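Side-chain contacts in sensor protein (Shewanella sp. W3-18-1, PDB 3MYF), which forms the histidine phosphotransfer (HPt) domain of a hybrid sensor histidine kinase and probably passes phosphoryl groups along a His-Asp phosphorelay: residues Leu3-Trp8 and Glu106-Gln111; Thr13-Asn16 and Leu21-Glu24; Thr42-Asn47 and Glu94-Leu99. All coordinates share one frame; numbering follows the deposited sequence.

The three contacts illustrate how an all-helical HPt domain is held together at its ends and along its length. Interaction 1 joins residues near the N-terminus to helix 92-116, so it spans most of the chain, and the other two fall within that span, interaction 2 before interaction 3. Interactions 1 and 2 have centres about 14 Å apart and touch, Trp8 packing on Ala22 and Leu23. Interactions 2 and 3 share helix 19-46 but lie on opposite sides of the chain's centre, their centres about 29 Å apart. Interactions 1 and 3 share helix 92-116, with centres about 21 Å apart, so this helix ties the N-terminal segment and the far end of helix 19-46 together.

Interaction 1. Residues Leu3-Trp8 and Glu106-Gln111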
ATOM      1  N   LEU A   3      22.365  -2.072  -2.632  1.00 44.93           N
ATOM      2  CA  LEU A   3      21.449  -3.049  -3.239  1.00 40.07           C
ATOM      3  C   LEU A   3      20.892  -4.045  -2.235  1.00 36.40           C
ATOM      4  O   LEU A   3      19.933  -4.761  -2.535  1.00 35.05           O
ATOM      5  CB  LEU A   3      22.145  -3.818  -4.360  1.00 41.78           C
ATOM      6  N   HIS A   4      21.498  -4.101  -1.052  1.00 37.13           N
ATOM      7  CA  HIS A   4      20.955  -4.904   0.041  1.00 35.71           C
ATOM      8  C   HIS A   4      19.685  -4.271   0.616  1.00 35.30           C
ATOM      9  O   HIS A   4      18.819  -4.977   1.153  1.00 36.12           O
ATOM     10  CB  HIS A   4      21.999  -5.097   1.157  1.00 39.62           C
ATOM     11  N   THR A   5      19.605  -2.947   0.525  1.00 35.79           N
ATOM     12  CA  THR A   5      18.483  -2.176   1.038  1.00 35.76           C
ATOM     13  C   THR A   5      17.384  -2.101  -0.009  1.00 34.27           C
ATOM     14  O   THR A   5      16.246  -2.451   0.261  1.00 34.07           O
ATOM     15  CB  THR A   5      18.923  -0.756   1.477  1.00 39.65           C
ATOM     16  OG1 THR A   5      19.807  -0.856   2.599  1.00 43.60           O
ATOM     17  CG2 THR A   5      17.724   0.112   1.880  1.00 39.60           C
ATOM     18  N   LEU A   6      17.734  -1.640  -1.209  1.00 34.30           N
ATOM     19  CA  LEU A   6      16.776  -1.557  -2.302  1.00 34.68           C
ATOM     20  C   LEU A   6      17.487  -1.824  -3.623  1.00 35.32           C
ATOM     21  O   LEU A   6      18.506  -1.210  -3.912  1.00 37.69           O
ATOM     22  CB  LEU A   6      16.085  -0.178  -2.335  1.00 36.98           C
ATOM     23  CG  LEU A   6      15.181   0.177  -3.521  1.00 39.98           C
ATOM     24  CD1 LEU A   6      14.006  -0.770  -3.671  1.00 40.91           C
ATOM     25  CD2 LEU A   6      14.688   1.619  -3.407  1.00 43.74           C
ATOM     26  N   ASN A   7      16.932  -2.758  -4.390  1.00 51.63           N
ATOM     27  CA  ASN A   7      17.489  -3.189  -5.662  1.00 51.13           C
ATOM     28  C   ASN A   7      16.443  -3.021  -6.757  1.00 50.33           C
ATOM     29  O   ASN A   7      15.592  -3.894  -6.963  1.00 48.37           O
ATOM     30  CB  ASN A   7      17.976  -4.644  -5.552  1.00 50.40           C
ATOM     31  CG  ASN A   7      18.620  -5.158  -6.837  1.00 51.71           C
ATOM     32  OD1 ASN A   7      18.360  -4.652  -7.929  1.00 53.47           O
ATOM     33  ND2 ASN A   7      19.451  -6.187  -6.705  1.00 51.84           N
ATOM     34  N   TRP A   8      16.516  -1.884  -7.451  1.00 51.54           N
ATOM     35  CA  TRP A   8      15.561  -1.526  -8.508  1.00 51.80           C
ATOM     36  C   TRP A   8      15.389  -2.628  -9.557  1.00 50.53           C
ATOM     37  O   TRP A   8      14.270  -2.934  -9.972  1.00 49.86           O
ATOM     38  CB  TRP A   8      15.973  -0.194  -9.159  1.00 54.34           C
ATOM     39  CG  TRP A   8      15.279   0.140 -10.451  1.00 55.37           C
ATOM     40  CD1 TRP A   8      15.861   0.248 -11.692  1.00 57.02           C
ATOM     41  CD2 TRP A   8      13.884   0.421 -10.642  1.00 55.10           C
ATOM     42  NE1 TRP A   8      14.918   0.571 -12.630  1.00 56.66           N
ATOM     43  CE2 TRP A   8      13.697   0.684 -12.018  1.00 56.02           C
ATOM     44  CE3 TRP A   8      12.776   0.475  -9.787  1.00 55.18           C
ATOM     45  CZ2 TRP A   8      12.442   0.995 -12.560  1.00 55.68           C
ATOM     46  CZ3 TRP A   8      11.530   0.785 -10.324  1.00 55.14           C
ATOM     47  CH2 TRP A   8      11.376   1.044 -11.701  1.00 55.09           C
ATOM     48  N   GLU A 106      13.025   3.764   3.411  1.00 33.79           N
ATOM     49  CA  GLU A 106      12.261   5.004   3.173  1.00 35.19           C
ATOM     50  C   GLU A 106      13.098   5.990   2.369  1.00 35.83           C
ATOM     51  O   GLU A 106      12.604   6.626   1.426  1.00 36.41           O
ATOM     52  CB  GLU A 106      11.812   5.651   4.486  1.00 38.53           C
ATOM     53  CG  GLU A 106      10.645   4.940   5.176  1.00 39.20           C
ATOM     54  CD  GLU A 106      10.346   5.473   6.574  1.00 45.24           C
ATOM     55  OE1 GLU A 106      11.227   6.141   7.159  1.00 44.28           O
ATOM     56  OE2 GLU A 106       9.232   5.203   7.101  1.00 48.89           O
ATOM     57  N   SER A 107      14.364   6.133   2.750  1.00 36.41           N
ATOM     58  CA  SER A 107      15.257   7.047   2.038  1.00 39.80           C
ATOM     59  C   SER A 107      15.527   6.557   0.614  1.00 39.12           C
ATOM     60  O   SER A 107      15.508   7.345  -0.342  1.00 41.09           O
ATOM     61  CB  SER A 107      16.575   7.231   2.795  1.00 43.12           C
ATOM     62  OG  SER A 107      17.556   7.780   1.913  1.00 48.05           O
ATOM     63  N   ALA A 108      15.784   5.256   0.477  1.00 38.45           N
ATOM     64  CA  ALA A 108      16.155   4.676  -0.816  1.00 39.88           C
ATOM     65  C   ALA A 108      15.014   4.777  -1.816  1.00 38.01           C
ATOM     66  O   ALA A 108      15.231   5.132  -2.979  1.00 39.85           O
ATOM     67  CB  ALA A 108      16.583   3.241  -0.650  1.00 41.50           C
ATOM     68  N   VAL A 109      13.797   4.476  -1.358  1.00 35.22           N
ATOM     69  CA  VAL A 109      12.620   4.543  -2.228  1.00 35.09           C
ATOM     70  C   VAL A 109      12.303   5.988  -2.625  1.00 35.74           C
ATOM     71  O   VAL A 109      12.057   6.269  -3.811  1.00 37.14           O
ATOM     72  CB  VAL A 109      11.380   3.848  -1.606  1.00 34.44           C
ATOM     73  CG1 VAL A 109      10.173   3.954  -2.536  1.00 36.15           C
ATOM     74  CG2 VAL A 109      11.670   2.384  -1.299  1.00 35.53           C
ATOM     75  N   LYS A 110      12.346   6.906  -1.656  1.00 36.28           N
ATOM     76  CA  LYS A 110      12.162   8.344  -1.929  1.00 39.48           C
ATOM     77  C   LYS A 110      13.193   8.874  -2.929  1.00 41.01           C
ATOM     78  O   LYS A 110      12.938   9.834  -3.676  1.00 43.60           O
ATOM     79  CB  LYS A 110      12.230   9.156  -0.636  1.00 42.42           C
ATOM     80  CG  LYS A 110      10.998   9.040   0.238  1.00 44.66           C
ATOM     81  CD  LYS A 110      11.076   9.991   1.421  1.00 51.19           C
ATOM     82  CE  LYS A 110      10.230   9.488   2.586  1.00 53.85           C
ATOM     83  NZ  LYS A 110       9.592  10.628   3.319  1.00 63.30           N
ATOM     84  N   GLN A 111      14.358   8.237  -2.944  1.00 40.73           N
ATOM     85  CA  GLN A 111      15.409   8.587  -3.892  1.00 44.57           C
ATOM     86  C   GLN A 111      15.095   8.030  -5.281  1.00 43.84           C
ATOM     87  O   GLN A 111      15.236   8.745  -6.297  1.00 47.39           O
ATOM     88  CB  GLN A 111      16.767   8.081  -3.380  1.00 47.58           C
TER
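Leu6 and Ala108 mark the closest backbone approach, their CA atoms 6.4 Å apart, where an extended residue of the N-terminal segment passes one turn of a regular helix. The N-terminal segment of the same chain comes near where the helix carries only a methyl. Leu6 places CG anti to its own backbone N (chi1 172°), and this carries the CD2 branch onto the helix surface, where it does most of the touching. Leu6 CD2 lies 3.7 Å from Ala108 CB and 3.6 Å from Ala108 C, meeting the methyl and the helix backbone together. The same branch reaches the next residue, with Leu6 CD2 3.8 Å from Val109 CG2. Further back along the leucine, Leu6 CB sits 3.8 Å from Ala108 CB, so the alanine methyl is met by both the root and the end of the side chain. Thr5 adds a lighter touch, its CG2 methyl 4.2 Å from Ala108 CB, while its hydroxyl is hydrogen-bonded to Glu101 OE2 on the same helix. No hydrogen bond joins the two segments directly; the contact is apolar. Asn7 then N-caps helix 8-14 through OD1 and Leu10 N. Around the contact, Leu6 also packs on Val112, Thr5 on Val105 and Trp8 on Leu116 of helix 92-116, and His4 O is hydrogen-bonded to Thr70 OG1 at the start of helix 69-83.

Interaction 2. Residues Thr13-Asn16 and Leu21-Glu24; sequences TQAN and LALE
Ala15 meets Ala22 across the short turn between helix 8-14 and helix 19-46, just where a Schellman motif closes the first helix and the chain turns a corner into the second. No hydrogen bond crosses between the two segments; the turn is set by backbone bonds. Asn16, with positive phi (54°), is the C-prime residue, and its N is hydrogen-bonded to Thr13 O at 2.8 Å; the residue after it supplies the motif's second, longer-range bond. Gln14 OE1 accepts a hydrogen bond from Gly67 N. This turn leaves Ala15 with its methyl pointing at the following helix.

The apolar part is small and buried. A single methyl group from the turn lies against two successive residues of helix 19-46, and the part of Leu21 it meets is its root, Ala15 CB standing 4.3 Å from Leu21 CB. Leu21 also packs on Met25 of the second subunit, so this corner of the chain lies at the interface between the two subunits. Ala22 also rests on Cys11 of helix 8-14. The tightest approach is methyl to methyl: Ala15 CB is 3.6 Å from Ala22 CB and 3.7 Å from Ala22 N.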
ATOM      1  N   THR A  13      12.388  -7.128 -11.888  1.00 51.00           N
ATOM      2  CA  THR A  13      12.176  -8.576 -12.037  1.00 52.66           C
ATOM      3  C   THR A  13      10.879  -9.000 -11.353  1.00 51.71           C
ATOM      4  O   THR A  13       9.974  -9.531 -12.007  1.00 54.13           O
ATOM      5  CB  THR A  13      13.378  -9.432 -11.515  1.00 55.53           C
ATOM      6  OG1 THR A  13      14.529  -9.202 -12.339  1.00 59.25           O
ATOM      7  CG2 THR A  13      13.042 -10.927 -11.556  1.00 57.58           C
ATOM      8  N   GLN A  14      10.782  -8.722 -10.051  1.00 49.66           N
ATOM      9  CA  GLN A  14       9.589  -9.041  -9.268  1.00 50.59           C
ATOM     10  C   GLN A  14       8.309  -8.548  -9.941  1.00 52.54           C
ATOM     11  O   GLN A  14       7.268  -9.196  -9.839  1.00 56.96           O
ATOM     12  CB  GLN A  14       9.721  -8.499  -7.833  1.00 48.60           C
ATOM     13  CG  GLN A  14      10.722  -9.315  -6.998  1.00 49.16           C
ATOM     14  CD  GLN A  14      11.228  -8.603  -5.750  1.00 48.06           C
ATOM     15  OE1 GLN A  14      10.921  -7.433  -5.507  1.00 45.13           O
ATOM     16  NE2 GLN A  14      12.015  -9.319  -4.945  1.00 49.68           N
ATOM     17  N   ALA A  15       8.406  -7.424 -10.654  1.00 51.60           N
ATOM     18  CA  ALA A  15       7.250  -6.829 -11.330  1.00 55.10           C
ATOM     19  C   ALA A  15       7.246  -7.085 -12.834  1.00 58.17           C
ATOM     20  O   ALA A  15       6.645  -6.316 -13.601  1.00 61.48           O
ATOM     21  CB  ALA A  15       7.160  -5.335 -11.032  1.00 54.41           C
ATOM     22  N   ASN A  16       7.911  -8.170 -13.242  1.00 58.56           N
ATOM     23  CA  ASN A  16       7.924  -8.650 -14.639  1.00 62.72           C
ATOM     24  C   ASN A  16       8.362  -7.613 -15.691  1.00 62.75           C
ATOM     25  O   ASN A  16       7.775  -7.526 -16.779  1.00 67.38           O
ATOM     26  CB  ASN A  16       6.572  -9.279 -15.012  1.00 69.90           C
ATOM     27  N   LEU A  21       4.062  -1.054 -12.923  1.00 51.10           N
ATOM     28  CA  LEU A  21       3.672  -1.746 -11.699  1.00 51.16           C
ATOM     29  C   LEU A  21       4.732  -1.564 -10.621  1.00 48.84           C
ATOM     30  O   LEU A  21       4.405  -1.208  -9.496  1.00 47.86           O
ATOM     31  CB  LEU A  21       3.470  -3.241 -11.953  1.00 54.27           C
ATOM     32  CG  LEU A  21       2.070  -3.761 -12.257  1.00 57.90           C
ATOM     33  CD1 LEU A  21       2.197  -4.998 -13.108  1.00 61.99           C
ATOM     34  CD2 LEU A  21       1.302  -4.068 -10.979  1.00 59.36           C
ATOM     35  N   ALA A  22       5.991  -1.805 -10.985  1.00 47.91           N
ATOM     36  CA  ALA A  22       7.118  -1.728 -10.050  1.00 47.08           C
ATOM     37  C   ALA A  22       7.160  -0.399  -9.305  1.00 45.20           C
ATOM     38  O   ALA A  22       7.185  -0.383  -8.076  1.00 44.90           O
ATOM     39  CB  ALA A  22       8.420  -1.977 -10.769  1.00 48.56           C
ATOM     40  N   LEU A  23       7.136   0.717 -10.036  1.00 43.88           N
ATOM     41  CA  LEU A  23       7.158   2.018  -9.385  1.00 42.78           C
ATOM     42  C   LEU A  23       5.891   2.241  -8.559  1.00 41.99           C
ATOM     43  O   LEU A  23       5.941   2.900  -7.522  1.00 41.84           O
ATOM     44  CB  LEU A  23       7.334   3.151 -10.392  1.00 43.68           C
ATOM     45  CG  LEU A  23       8.718   3.377 -11.009  1.00 44.96           C
ATOM     46  CD1 LEU A  23       8.547   4.149 -12.324  1.00 47.79           C
ATOM     47  CD2 LEU A  23       9.634   4.117 -10.065  1.00 47.74           C
ATOM     48  N   GLU A  24       4.764   1.689  -9.013  1.00 49.26           N
ATOM     49  CA  GLU A  24       3.515   1.829  -8.259  1.00 46.45           C
ATOM     50  C   GLU A  24       3.586   1.056  -6.948  1.00 45.04           C
ATOM     51  O   GLU A  24       3.146   1.556  -5.912  1.00 41.90           O
ATOM     52  CB  GLU A  24       2.290   1.423  -9.088  1.00 50.51           C
ATOM     53  CG  GLU A  24       0.950   1.477  -8.339  1.00 48.31           C
ATOM     54  CD  GLU A  24       0.640   2.821  -7.656  1.00 43.69           C
ATOM     55  OE1 GLU A  24       1.009   3.896  -8.178  1.00 45.78           O
ATOM     56  OE2 GLU A  24      -0.001   2.805  -6.593  1.00 41.17           O
TER

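Interaction 3. Residues Thr42-Asn47 and Glu94-Leu99; sequences TALGQN and EILELL
Leu44 makes an apolar helix-to-helix contact with Ile95 and Leu96, joining the last turns of helix 19-46 to the early turns of helix 92-116. The backbones stay well separated here, Leu44 CA and Ile95 CA being 7.9 Å apart, so the gap is bridged by branched side chains and no hydrogen bond crosses it. With chi1 at -179°, the Leu44 side chain extends away from its backbone N, and its CD2 methyl serves both partners. Leu44 CD2 lies 4.2 Å from Ile95 CG2 and 4.0 Å from Leu96 CD2. The two approaches differ in direction. Leu44 and Ile95 run alongside one another, pointing opposite ways, and it is the short CG2 branch of the isoleucine that is met. Leu96 instead crosses Leu44 at about a right angle; its bond from the backbone points to the flank of the contact, and only the far end of the side chain swings in.

Such pairings of neighbouring helices are the substance of the antiparallel four-helix bundle of HPt domains, in which helix 19-46 runs one way and helix 92-116 returns alongside it. The contact therefore brings the C-terminal end of one long helix beside the N-terminal part of the other. Helix 19-46 stops just after Leu44, Asn47 leaving helical geometry with a positive phi of 52°. On the inner side, Met52 of helix 49-63 packs against both Leu44 and Ile95, and Val88, from the loop leading to helix 92-116, touches the same two residues; Leu96 lies at the more exposed margin.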
ATOM      1  N   THR A  42       5.649   0.703  18.613  1.00 31.66           N
ATOM      2  CA  THR A  42       4.690   0.682  19.716  1.00 33.51           C
ATOM      3  C   THR A  42       4.533  -0.735  20.251  1.00 33.70           C
ATOM      4  O   THR A  42       4.563  -0.942  21.467  1.00 35.06           O
ATOM      5  CB  THR A  42       3.329   1.257  19.294  1.00 34.29           C
ATOM      6  OG1 THR A  42       3.519   2.586  18.796  1.00 35.73           O
ATOM      7  CG2 THR A  42       2.359   1.327  20.470  1.00 38.38           C
ATOM      8  N   ALA A  43       4.388  -1.700  19.342  1.00 35.16           N
ATOM      9  CA  ALA A  43       4.274  -3.111  19.738  1.00 34.99           C
ATOM     10  C   ALA A  43       5.513  -3.605  20.503  1.00 34.56           C
ATOM     11  O   ALA A  43       5.398  -4.374  21.467  1.00 35.26           O
ATOM     12  CB  ALA A  43       3.974  -3.996  18.522  1.00 33.91           C
ATOM     13  N   LEU A  44       6.693  -3.134  20.109  1.00 33.79           N
ATOM     14  CA  LEU A  44       7.927  -3.483  20.825  1.00 34.14           C
ATOM     15  C   LEU A  44       7.903  -2.995  22.295  1.00 36.03           C
ATOM     16  O   LEU A  44       8.243  -3.747  23.218  1.00 36.97           O
ATOM     17  CB  LEU A  44       9.155  -2.963  20.074  1.00 33.45           C
ATOM     18  CG  LEU A  44      10.545  -3.243  20.645  1.00 33.47           C
ATOM     19  CD1 LEU A  44      10.840  -4.754  20.607  1.00 30.65           C
ATOM     20  CD2 LEU A  44      11.618  -2.477  19.890  1.00 33.16           C
ATOM     21  N   GLY A  45       7.496  -1.744  22.500  1.00 36.34           N
ATOM     22  CA  GLY A  45       7.424  -1.158  23.842  1.00 38.76           C
ATOM     23  C   GLY A  45       6.336  -1.800  24.678  1.00 39.47           C
ATOM     24  O   GLY A  45       6.489  -1.960  25.902  1.00 41.18           O
ATOM     25  N   GLN A  46       5.247  -2.177  24.010  1.00 37.99           N
ATOM     26  CA  GLN A  46       4.061  -2.714  24.684  1.00 40.18           C
ATOM     27  C   GLN A  46       4.119  -4.227  24.856  1.00 39.28           C
ATOM     28  O   GLN A  46       3.269  -4.799  25.538  1.00 41.04           O
ATOM     29  CB  GLN A  46       2.784  -2.372  23.909  1.00 39.66           C
ATOM     30  CG  GLN A  46       2.402  -0.904  23.906  1.00 43.50           C
ATOM     31  CD  GLN A  46       0.895  -0.717  23.887  1.00 47.59           C
ATOM     32  OE1 GLN A  46       0.258  -0.660  24.938  1.00 51.51           O
ATOM     33  NE2 GLN A  46       0.320  -0.638  22.692  1.00 47.71           N
ATOM     34  N   ASN A  47       5.107  -4.865  24.229  1.00 37.45           N
ATOM     35  CA  ASN A  47       5.188  -6.327  24.192  1.00 36.80           C
ATOM     36  C   ASN A  47       3.872  -6.923  23.693  1.00 37.05           C
ATOM     37  O   ASN A  47       3.279  -7.808  24.317  1.00 38.50           O
ATOM     38  CB  ASN A  47       5.626  -6.878  25.561  1.00 37.62           C
ATOM     39  CG  ASN A  47       7.110  -6.669  25.817  1.00 37.10           C
ATOM     40  OD1 ASN A  47       7.945  -7.151  25.057  1.00 33.81           O
ATOM     41  ND2 ASN A  47       7.444  -5.949  26.890  1.00 39.49           N
ATOM     42  N   GLU A  94      16.391  -8.423  16.341  1.00 30.86           N
ATOM     43  CA  GLU A  94      15.931  -8.454  14.933  1.00 29.61           C
ATOM     44  C   GLU A  94      14.937  -7.349  14.626  1.00 27.35           C
ATOM     45  O   GLU A  94      14.947  -6.777  13.517  1.00 25.65           O
ATOM     46  CB  GLU A  94      15.311  -9.818  14.576  1.00 31.75           C
ATOM     47  CG  GLU A  94      16.306 -10.966  14.555  1.00 37.83           C
ATOM     48  CD  GLU A  94      16.379 -11.758  15.858  1.00 42.97           C
ATOM     49  OE1 GLU A  94      16.029 -11.243  16.949  1.00 41.97           O
ATOM     50  OE2 GLU A  94      16.819 -12.914  15.785  1.00 49.30           O
ATOM     51  N   ILE A  95      14.083  -7.022  15.598  1.00 26.96           N
ATOM     52  CA  ILE A  95      13.100  -5.956  15.375  1.00 25.61           C
ATOM     53  C   ILE A  95      13.792  -4.602  15.280  1.00 25.55           C
ATOM     54  O   ILE A  95      13.454  -3.772  14.403  1.00 25.10           O
ATOM     55  CB  ILE A  95      11.988  -5.974  16.445  1.00 27.94           C
ATOM     56  CG1 ILE A  95      11.125  -7.223  16.249  1.00 27.70           C
ATOM     57  CG2 ILE A  95      11.162  -4.686  16.387  1.00 27.86           C
ATOM     58  CD1 ILE A  95      10.278  -7.603  17.486  1.00 28.78           C
ATOM     59  N   LEU A  96      14.785  -4.385  16.145  1.00 27.36           N
ATOM     60  CA  LEU A  96      15.571  -3.142  16.112  1.00 28.44           C
ATOM     61  C   LEU A  96      16.337  -3.019  14.797  1.00 28.23           C
ATOM     62  O   LEU A  96      16.438  -1.921  14.211  1.00 29.03           O
ATOM     63  CB  LEU A  96      16.534  -3.033  17.314  1.00 30.74           C
ATOM     64  CG  LEU A  96      15.961  -2.709  18.707  1.00 32.07           C
ATOM     65  CD1 LEU A  96      17.035  -2.778  19.802  1.00 35.87           C
ATOM     66  CD2 LEU A  96      15.249  -1.346  18.764  1.00 35.03           C
ATOM     67  N   GLU A  97      16.893  -4.143  14.345  1.00 28.49           N
ATOM     68  CA  GLU A  97      17.591  -4.184  13.076  1.00 29.20           C
ATOM     69  C   GLU A  97      16.604  -3.881  11.947  1.00 27.97           C
ATOM     70  O   GLU A  97      16.949  -3.196  10.980  1.00 29.95           O
ATOM     71  CB  GLU A  97      18.200  -5.553  12.850  1.00 31.47           C
ATOM     72  CG  GLU A  97      19.172  -5.599  11.685  1.00 35.84           C
ATOM     73  CD  GLU A  97      19.764  -6.980  11.490  1.00 40.80           C
ATOM     74  OE1 GLU A  97      19.556  -7.846  12.388  1.00 43.38           O
ATOM     75  OE2 GLU A  97      20.443  -7.188  10.456  1.00 42.80           O
ATOM     76  N   LEU A  98      15.397  -4.424  12.057  1.00 25.63           N
ATOM     77  CA  LEU A  98      14.377  -4.154  11.039  1.00 25.34           C
ATOM     78  C   LEU A  98      13.989  -2.682  10.993  1.00 26.02           C
ATOM     79  O   LEU A  98      13.871  -2.093   9.893  1.00 27.62           O
ATOM     80  CB  LEU A  98      13.139  -5.017  11.212  1.00 24.42           C
ATOM     81  CG  LEU A  98      11.981  -4.686  10.247  1.00 25.56           C
ATOM     82  CD1 LEU A  98      12.293  -5.068   8.785  1.00 27.98           C
ATOM     83  CD2 LEU A  98      10.741  -5.403  10.743  1.00 23.30           C
ATOM     84  N   LEU A  99      13.791  -2.077  12.165  1.00 30.09           N
ATOM     85  CA  LEU A  99      13.432  -0.646  12.209  1.00 29.61           C
ATOM     86  C   LEU A  99      14.503   0.208  11.557  1.00 29.93           C
ATOM     87  O   LEU A  99      14.192   1.112  10.777  1.00 29.67           O
ATOM     88  CB  LEU A  99      13.201  -0.181  13.650  1.00 31.48           C
ATOM     89  CG  LEU A  99      11.894  -0.671  14.268  1.00 32.23           C
ATOM     90  CD1 LEU A  99      11.898  -0.416  15.784  1.00 35.69           C
ATOM     91  CD2 LEU A  99      10.705  -0.001  13.596  1.00 34.71           C
TER